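Local coordinates for beta-lactamase (Chitinophaga pinensis, PDB 6N36), which probably hydrolyses the amide bond of beta-lactam rings as a metallo-beta-lactamase superfamily enzyme with bound zinc ions, at residues A[77-82]-A[93-98]; A[101-106]-A[111-116]. All coordinates share one frame; numbering follows the deposited sequence.

Contact 1 (A[77-82]-A[93-98]); sequences RILLTT and AAVKQQ
Leu79 on strand 76-80 faces Val95 and Lys96 on helix 92-99, and its two methyls account for both of the close approaches between the segments. Its CB points toward the helix and lies beside the sulfur of Met103 on the neighbouring strand. CG, set anti to the carbonyl carbon (chi1 -54°), passes the CB of Ala101. Beyond CG the fork divides the helix surface between two residues. The CD1 branch lies 3.8 Å from Lys96 CB and 3.9 Å from Lys96 CA, close to the helix backbone; the CD2 branch reaches Val95 CG1, also at 3.8 Å. Both pairs of side chains cross obliquely. Val95 presents CG1 because that branch is anti to the backbone N (chi1 171°). From Lys96 the leucine takes only the root: the extended chain beyond CB leads away, and its NZ bonds to the carbonyl O of Lys134, with a long, weak ion pair to Asp136. The joint is small, 112 Å² summed over both sides, and apolar, with Leu79 supplying 60 Å². Between these two segments the contact runs through Leu79 alone; its CA is 7.8 Å from that of Lys96. Strand, helix and the parallel strand 102-106 that follows form a beta-alpha-beta unit of the metallo-beta-lactamase fold, whose connection carries the zinc ligands His83, His85, Asp87 and His88.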
ATOM      1  N   ARG A  77      -0.110   7.198 -14.869  1.00 22.31           N
ATOM      2  CA  ARG A  77       0.790   6.472 -15.780  1.00 23.74           C
ATOM      3  C   ARG A  77       1.364   5.197 -15.155  1.00 23.86           C
ATOM      4  O   ARG A  77       1.772   4.325 -15.927  1.00 24.49           O
ATOM      5  CB  ARG A  77       1.949   7.365 -16.225  1.00 26.19           C
ATOM      6  CG  ARG A  77       1.537   8.530 -17.123  1.00 27.84           C
ATOM      7  CD  ARG A  77       1.161   8.132 -18.545  1.00 31.60           C
ATOM      8  NE  ARG A  77       0.644   9.324 -19.241  1.00 37.25           N
ATOM      9  CZ  ARG A  77      -0.656   9.639 -19.312  1.00 38.05           C
ATOM     10  NH1 ARG A  77      -1.579   8.824 -18.801  1.00 38.53           N
ATOM     11  NH2 ARG A  77      -1.021  10.786 -19.882  1.00 41.04           N
ATOM     12  N   ILE A  78       1.496   5.164 -13.833  1.00 21.80           N
ATOM     13  CA  ILE A  78       2.106   4.022 -13.111  1.00 21.97           C
ATOM     14  C   ILE A  78       1.157   3.594 -12.001  1.00 20.12           C
ATOM     15  O   ILE A  78       0.723   4.439 -11.228  1.00 19.26           O
ATOM     16  CB  ILE A  78       3.483   4.403 -12.576  1.00 22.76           C
ATOM     17  CG1 ILE A  78       4.393   4.846 -13.730  1.00 24.97           C
ATOM     18  CG2 ILE A  78       4.052   3.234 -11.778  1.00 22.53           C
ATOM     19  CD1 ILE A  78       5.754   5.269 -13.294  1.00 25.50           C
ATOM     20  N   LEU A  79       0.991   2.293 -11.883  1.00 20.26           N
ATOM     21  CA  LEU A  79       0.230   1.659 -10.784  1.00 19.57           C
ATOM     22  C   LEU A  79       1.181   0.838  -9.924  1.00 19.92           C
ATOM     23  O   LEU A  79       1.951   0.041 -10.458  1.00 20.66           O
ATOM     24  CB  LEU A  79      -0.846   0.733 -11.357  1.00 20.75           C
ATOM     25  CG  LEU A  79      -1.808   1.350 -12.360  1.00 22.79           C
ATOM     26  CD1 LEU A  79      -2.782   0.330 -12.888  1.00 24.42           C
ATOM     27  CD2 LEU A  79      -2.527   2.482 -11.763  1.00 23.50           C
ATOM     28  N   LEU A  80       1.102   1.050  -8.622  1.00 18.71           N
ATOM     29  CA  LEU A  80       1.851   0.313  -7.597  1.00 18.79           C
ATOM     30  C   LEU A  80       0.881  -0.186  -6.535  1.00 17.78           C
ATOM     31  O   LEU A  80      -0.247   0.333  -6.401  1.00 17.64           O
ATOM     32  CB  LEU A  80       2.864   1.238  -6.930  1.00 18.89           C
ATOM     33  CG  LEU A  80       3.885   1.903  -7.827  1.00 20.87           C
ATOM     34  CD1 LEU A  80       4.736   2.864  -7.018  1.00 20.83           C
ATOM     35  CD2 LEU A  80       4.733   0.861  -8.502  1.00 22.80           C
ATOM     36  N   THR A  81       1.307  -1.207  -5.795  1.00 17.81           N
ATOM     37  CA  THR A  81       0.569  -1.686  -4.620  1.00 17.27           C
ATOM     38  C   THR A  81       1.553  -2.017  -3.502  1.00 16.71           C
ATOM     39  O   THR A  81       2.682  -2.448  -3.786  1.00 18.16           O
ATOM     40  CB  THR A  81      -0.315  -2.897  -4.946  1.00 18.93           C
ATOM     41  OG1 THR A  81      -1.100  -3.199  -3.801  1.00 19.26           O
ATOM     42  CG2 THR A  81       0.493  -4.113  -5.364  1.00 19.38           C
ATOM     43  N   THR A  82       1.088  -1.847  -2.284  1.00 16.00           N
ATOM     44  CA  THR A  82       1.831  -2.311  -1.104  1.00 16.64           C
ATOM     45  C   THR A  82       1.765  -3.830  -0.920  1.00 17.28           C
ATOM     46  O   THR A  82       2.721  -4.420  -0.393  1.00 18.21           O
ATOM     47  CB  THR A  82       1.414  -1.563   0.151  1.00 16.77           C
ATOM     48  OG1 THR A  82       0.013  -1.707   0.383  1.00 18.76           O
ATOM     49  CG2 THR A  82       1.780  -0.096   0.084  1.00 18.41           C
ATOM     50  N   ALA A  93      -7.404  -3.880 -11.774  1.00 22.20           N
ATOM     51  CA  ALA A  93      -7.694  -4.241 -13.187  1.00 23.93           C
ATOM     52  C   ALA A  93      -8.549  -3.154 -13.827  1.00 24.66           C
ATOM     53  O   ALA A  93      -8.262  -2.792 -15.012  1.00 25.78           O
ATOM     54  CB  ALA A  93      -8.353  -5.591 -13.296  1.00 25.00           C
ATOM     55  N   ALA A  94      -9.563  -2.665 -13.130  1.00 23.93           N
ATOM     56  CA  ALA A  94     -10.475  -1.622 -13.661  1.00 24.76           C
ATOM     57  C   ALA A  94      -9.652  -0.372 -13.943  1.00 25.01           C
ATOM     58  O   ALA A  94      -9.798   0.259 -15.010  1.00 24.57           O
ATOM     59  CB  ALA A  94     -11.634  -1.347 -12.734  1.00 25.05           C
ATOM     60  N   VAL A  95      -8.826   0.042 -12.985  1.00 22.76           N
ATOM     61  CA  VAL A  95      -8.025   1.274 -13.170  1.00 22.95           C
ATOM     62  C   VAL A  95      -7.090   1.084 -14.372  1.00 24.43           C
ATOM     63  O   VAL A  95      -7.017   2.004 -15.219  1.00 25.08           O
ATOM     64  CB  VAL A  95      -7.217   1.661 -11.910  1.00 22.23           C
ATOM     65  CG1 VAL A  95      -6.269   2.793 -12.227  1.00 23.48           C
ATOM     66  CG2 VAL A  95      -8.145   2.018 -10.777  1.00 23.04           C
ATOM     67  N   LYS A  96      -6.443  -0.068 -14.519  1.00 24.18           N
ATOM     68  CA  LYS A  96      -5.492  -0.297 -15.643  1.00 25.58           C
ATOM     69  C   LYS A  96      -6.240  -0.286 -16.985  1.00 27.17           C
ATOM     70  O   LYS A  96      -5.756   0.374 -17.922  1.00 27.87           O
ATOM     71  CB  LYS A  96      -4.787  -1.637 -15.489  1.00 27.08           C
ATOM     72  CG  LYS A  96      -3.703  -1.890 -16.526  1.00 29.03           C
ATOM     73  CD  LYS A  96      -2.902  -3.154 -16.293  1.00 30.79           C
ATOM     74  CE  LYS A  96      -2.017  -3.482 -17.485  1.00 35.86           C
ATOM     75  NZ  LYS A  96      -1.362  -4.797 -17.339  1.00 37.96           N
ATOM     76  N   GLN A  97      -7.419  -0.884 -17.013  1.00 27.43           N
ATOM     77  CA  GLN A  97      -8.250  -0.906 -18.246  1.00 30.92           C
ATOM     78  C   GLN A  97      -8.622   0.528 -18.637  1.00 30.79           C
ATOM     79  O   GLN A  97      -8.597   0.827 -19.863  1.00 31.64           O
ATOM     80  CB  GLN A  97      -9.516  -1.728 -18.053  1.00 32.22           C
ATOM     81  CG  GLN A  97     -10.275  -1.842 -19.365  1.00 36.47           C
ATOM     82  CD  GLN A  97     -11.629  -2.459 -19.182  1.00 42.85           C
ATOM     83  OE1 GLN A  97     -12.077  -2.712 -18.058  1.00 50.27           O
ATOM     84  NE2 GLN A  97     -12.289  -2.687 -20.307  1.00 47.35           N
ATOM     85  N   GLN A  98      -8.978   1.372 -17.668  1.00 28.84           N
ATOM     86  CA  GLN A  98      -9.503   2.733 -17.923  1.00 29.10           C
ATOM     87  C   GLN A  98      -8.396   3.711 -18.255  1.00 28.86           C
ATOM     88  O   GLN A  98      -8.766   4.753 -18.867  1.00 31.08           O
ATOM     89  CB  GLN A  98     -10.338   3.212 -16.737  1.00 28.36           C
ATOM     90  CG  GLN A  98     -11.613   2.432 -16.606  1.00 30.38           C
ATOM     91  CD  GLN A  98     -12.363   2.836 -15.363  1.00 32.59           C
ATOM     92  OE1 GLN A  98     -12.571   4.020 -15.118  1.00 35.18           O
ATOM     93  NE2 GLN A  98     -12.790   1.840 -14.585  1.00 34.54           N
TER

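Contact 2 (A[101-106]-A[111-116]); sequences AKMMVN and ALLADG
Asn106 OD1 accepts hydrogen bonds from Lys108 N and Gln156 NE2, two donors that should hold its amide at the end of the strand on which Met103 and Val105 meet Leu113. The contact joins strand 102-106 to helix 110-114, the first two elements of a beta-alpha-beta unit completed by strand 137-139. Geometry identifies Leu113 as the bridge: it contributes 64 of the 112 Å² buried, and its CD2 makes every close approach. Leu113 and Met103 meet tip to tip. The methionine sends CG anti to the backbone N (chi1 -176°) and then bends at chi2 and chi3, which wraps its end around the leucine methyl: SD and CE both lie 4.1 Å from Leu113 CD2. Val105 instead slides past Leu113 in the opposite direction. Phe130, Val133 and Ala135, from the connection to strand 137-139, touch Leu113, Met103 and Val105 respectively and so extend this apolar layer. The Leu113 side chain is about 12 Å from a bound zinc ion, so this is core packing at a distance from the metal site. Leu113 CD2 touches Met103 CG at 3.9 Å and Val105 CG2 at 4.0 Å, the two directions roughly at right angles.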
ATOM      1  N   ALA A 101      -2.414   2.674 -17.689  1.00 25.59           N
ATOM      2  CA  ALA A 101      -1.198   2.825 -16.871  1.00 24.92           C
ATOM      3  C   ALA A 101      -0.417   1.510 -16.827  1.00 26.52           C
ATOM      4  O   ALA A 101      -1.024   0.417 -17.089  1.00 27.24           O
ATOM      5  CB  ALA A 101      -1.602   3.284 -15.493  1.00 24.03           C
ATOM      6  N   LYS A 102       0.885   1.616 -16.557  1.00 25.96           N
ATOM      7  CA  LYS A 102       1.772   0.445 -16.411  1.00 26.87           C
ATOM      8  C   LYS A 102       1.644  -0.094 -14.993  1.00 24.28           C
ATOM      9  O   LYS A 102       1.808   0.669 -14.053  1.00 24.19           O
ATOM     10  CB  LYS A 102       3.231   0.823 -16.675  1.00 29.70           C
ATOM     11  CG  LYS A 102       3.526   1.286 -18.098  1.00 35.95           C
ATOM     12  CD  LYS A 102       5.022   1.468 -18.239  1.00 41.40           C
ATOM     13  CE  LYS A 102       5.481   2.329 -19.391  1.00 46.88           C
ATOM     14  NZ  LYS A 102       6.821   2.903 -19.094  1.00 50.04           N
ATOM     15  N   MET A 103       1.340  -1.374 -14.856  1.00 24.50           N
ATOM     16  CA  MET A 103       1.367  -2.068 -13.538  1.00 25.07           C
ATOM     17  C   MET A 103       2.795  -2.475 -13.208  1.00 24.80           C
ATOM     18  O   MET A 103       3.364  -3.299 -13.928  1.00 26.98           O
ATOM     19  CB  MET A 103       0.523  -3.334 -13.529  1.00 25.97           C
ATOM     20  CG  MET A 103       0.493  -3.957 -12.150  1.00 25.55           C
ATOM     21  SD  MET A 103      -0.640  -3.077 -11.041  1.00 25.90           S
ATOM     22  CE  MET A 103       0.378  -2.981  -9.563  1.00 25.39           C
ATOM     23  N   MET A 104       3.355  -1.960 -12.124  1.00 23.28           N
ATOM     24  CA  MET A 104       4.716  -2.336 -11.674  1.00 24.46           C
ATOM     25  C   MET A 104       4.556  -3.029 -10.305  1.00 23.75           C
ATOM     26  O   MET A 104       3.874  -2.481  -9.403  1.00 23.85           O
ATOM     27  CB  MET A 104       5.642  -1.136 -11.621  1.00 25.75           C
ATOM     28  CG  MET A 104       5.632  -0.365 -12.914  1.00 27.95           C
ATOM     29  SD  MET A 104       6.977   0.830 -12.930  1.00 29.47           S
ATOM     30  CE  MET A 104       6.805   1.529 -14.566  1.00 32.37           C
ATOM     31  N   VAL A 105       5.033  -4.271 -10.207  1.00 24.75           N
ATOM     32  CA  VAL A 105       4.749  -5.158  -9.044  1.00 24.72           C
ATOM     33  C   VAL A 105       6.019  -5.902  -8.652  1.00 24.04           C
ATOM     34  O   VAL A 105       6.794  -6.329  -9.543  1.00 25.05           O
ATOM     35  CB  VAL A 105       3.573  -6.109  -9.278  1.00 26.45           C
ATOM     36  CG1 VAL A 105       3.851  -7.109 -10.377  1.00 28.40           C
ATOM     37  CG2 VAL A 105       3.152  -6.804  -7.987  1.00 26.97           C
ATOM     38  N   ASN A 106       6.255  -5.966  -7.363  1.00 23.31           N
ATOM     39  CA  ASN A 106       7.234  -6.868  -6.736  1.00 23.70           C
ATOM     40  C   ASN A 106       7.161  -8.234  -7.413  1.00 24.23           C
ATOM     41  O   ASN A 106       6.118  -8.812  -7.506  1.00 23.22           O
ATOM     42  CB  ASN A 106       6.965  -6.958  -5.235  1.00 23.01           C
ATOM     43  CG  ASN A 106       8.050  -7.620  -4.418  1.00 24.74           C
ATOM     44  OD1 ASN A 106       8.792  -8.457  -4.932  1.00 28.60           O
ATOM     45  ND2 ASN A 106       8.044  -7.352  -3.136  1.00 24.58           N
ATOM     46  N   ALA A 111       2.793 -13.370  -9.496  1.00 27.91           N
ATOM     47  CA  ALA A 111       1.907 -14.512  -9.793  1.00 27.95           C
ATOM     48  C   ALA A 111       0.578 -14.360  -9.053  1.00 27.07           C
ATOM     49  O   ALA A 111      -0.478 -14.551  -9.664  1.00 28.01           O
ATOM     50  CB  ALA A 111       2.571 -15.813  -9.463  1.00 29.37           C
ATOM     51  N   LEU A 112       0.639 -13.886  -7.816  1.00 24.81           N
ATOM     52  CA  LEU A 112      -0.595 -13.682  -7.013  1.00 24.63           C
ATOM     53  C   LEU A 112      -1.478 -12.628  -7.678  1.00 23.90           C
ATOM     54  O   LEU A 112      -2.677 -12.786  -7.773  1.00 25.31           O
ATOM     55  CB  LEU A 112      -0.157 -13.274  -5.614  1.00 23.81           C
ATOM     56  CG  LEU A 112      -1.272 -13.088  -4.582  1.00 23.79           C
ATOM     57  CD1 LEU A 112      -2.026 -14.387  -4.366  1.00 24.41           C
ATOM     58  CD2 LEU A 112      -0.684 -12.611  -3.254  1.00 23.36           C
ATOM     59  N   LEU A 113      -0.910 -11.515  -8.085  1.00 24.35           N
ATOM     60  CA  LEU A 113      -1.687 -10.455  -8.766  1.00 24.28           C
ATOM     61  C   LEU A 113      -2.268 -10.983 -10.088  1.00 25.92           C
ATOM     62  O   LEU A 113      -3.370 -10.656 -10.420  1.00 25.45           O
ATOM     63  CB  LEU A 113      -0.738  -9.270  -8.989  1.00 24.40           C
ATOM     64  CG  LEU A 113      -1.435  -8.005  -9.483  1.00 25.19           C
ATOM     65  CD1 LEU A 113      -2.433  -7.477  -8.445  1.00 26.00           C
ATOM     66  CD2 LEU A 113      -0.391  -6.988  -9.836  1.00 26.09           C
ATOM     67  N   ALA A 114      -1.505 -11.792 -10.806  1.00 27.31           N
ATOM     68  CA  ALA A 114      -1.896 -12.312 -12.140  1.00 30.07           C
ATOM     69  C   ALA A 114      -2.935 -13.448 -12.015  1.00 31.46           C
ATOM     70  O   ALA A 114      -3.662 -13.713 -13.003  1.00 32.46           O
ATOM     71  CB  ALA A 114      -0.644 -12.711 -12.885  1.00 31.66           C
ATOM     72  N   ASP A 115      -3.153 -14.005 -10.840  1.00 29.96           N
ATOM     73  CA  ASP A 115      -4.148 -15.085 -10.669  1.00 31.97           C
ATOM     74  C   ASP A 115      -5.302 -14.656  -9.786  1.00 31.55           C
ATOM     75  O   ASP A 115      -6.148 -15.497  -9.514  1.00 33.81           O
ATOM     76  CB  ASP A 115      -3.434 -16.357 -10.246  1.00 32.15           C
ATOM     77  CG  ASP A 115      -2.907 -16.438  -8.844  1.00 32.45           C
ATOM     78  OD1 ASP A 115      -3.442 -15.773  -7.967  1.00 32.61           O
ATOM     79  OD2 ASP A 115      -2.032 -17.340  -8.633  1.00 36.19           O
ATOM     80  N   GLY A 116      -5.384 -13.368  -9.438  1.00 30.47           N
ATOM     81  CA  GLY A 116      -6.571 -12.847  -8.745  1.00 29.79           C
ATOM     82  C   GLY A 116      -6.672 -13.355  -7.316  1.00 29.97           C
ATOM     83  O   GLY A 116      -7.767 -13.318  -6.714  1.00 28.09           O
TER

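How the contacts relate
From the N terminus, strand 76-80 comes first; the chain then passes the zinc ligands His83, His85, Asp87 and His88 and returns along helix 92-99, where contact 1 closes this loop. A short turn leads into strand 102-106, and contact 2 closes a second, tighter loop, with four residues between its segments. The two lie in series, neither nesting nor crossing, and their centres are 9 Å apart. Strands 76-80 and 102-106 are parallel neighbours in one sheet, where Leu79 N to Lys102 O at 2.8 Å and Lys102 N to Arg77 O at 2.9 Å are probable hydrogen bonds. These bonds join the strands, while contacts 1 and 2 attach helices 92-99 and 110-114 to them.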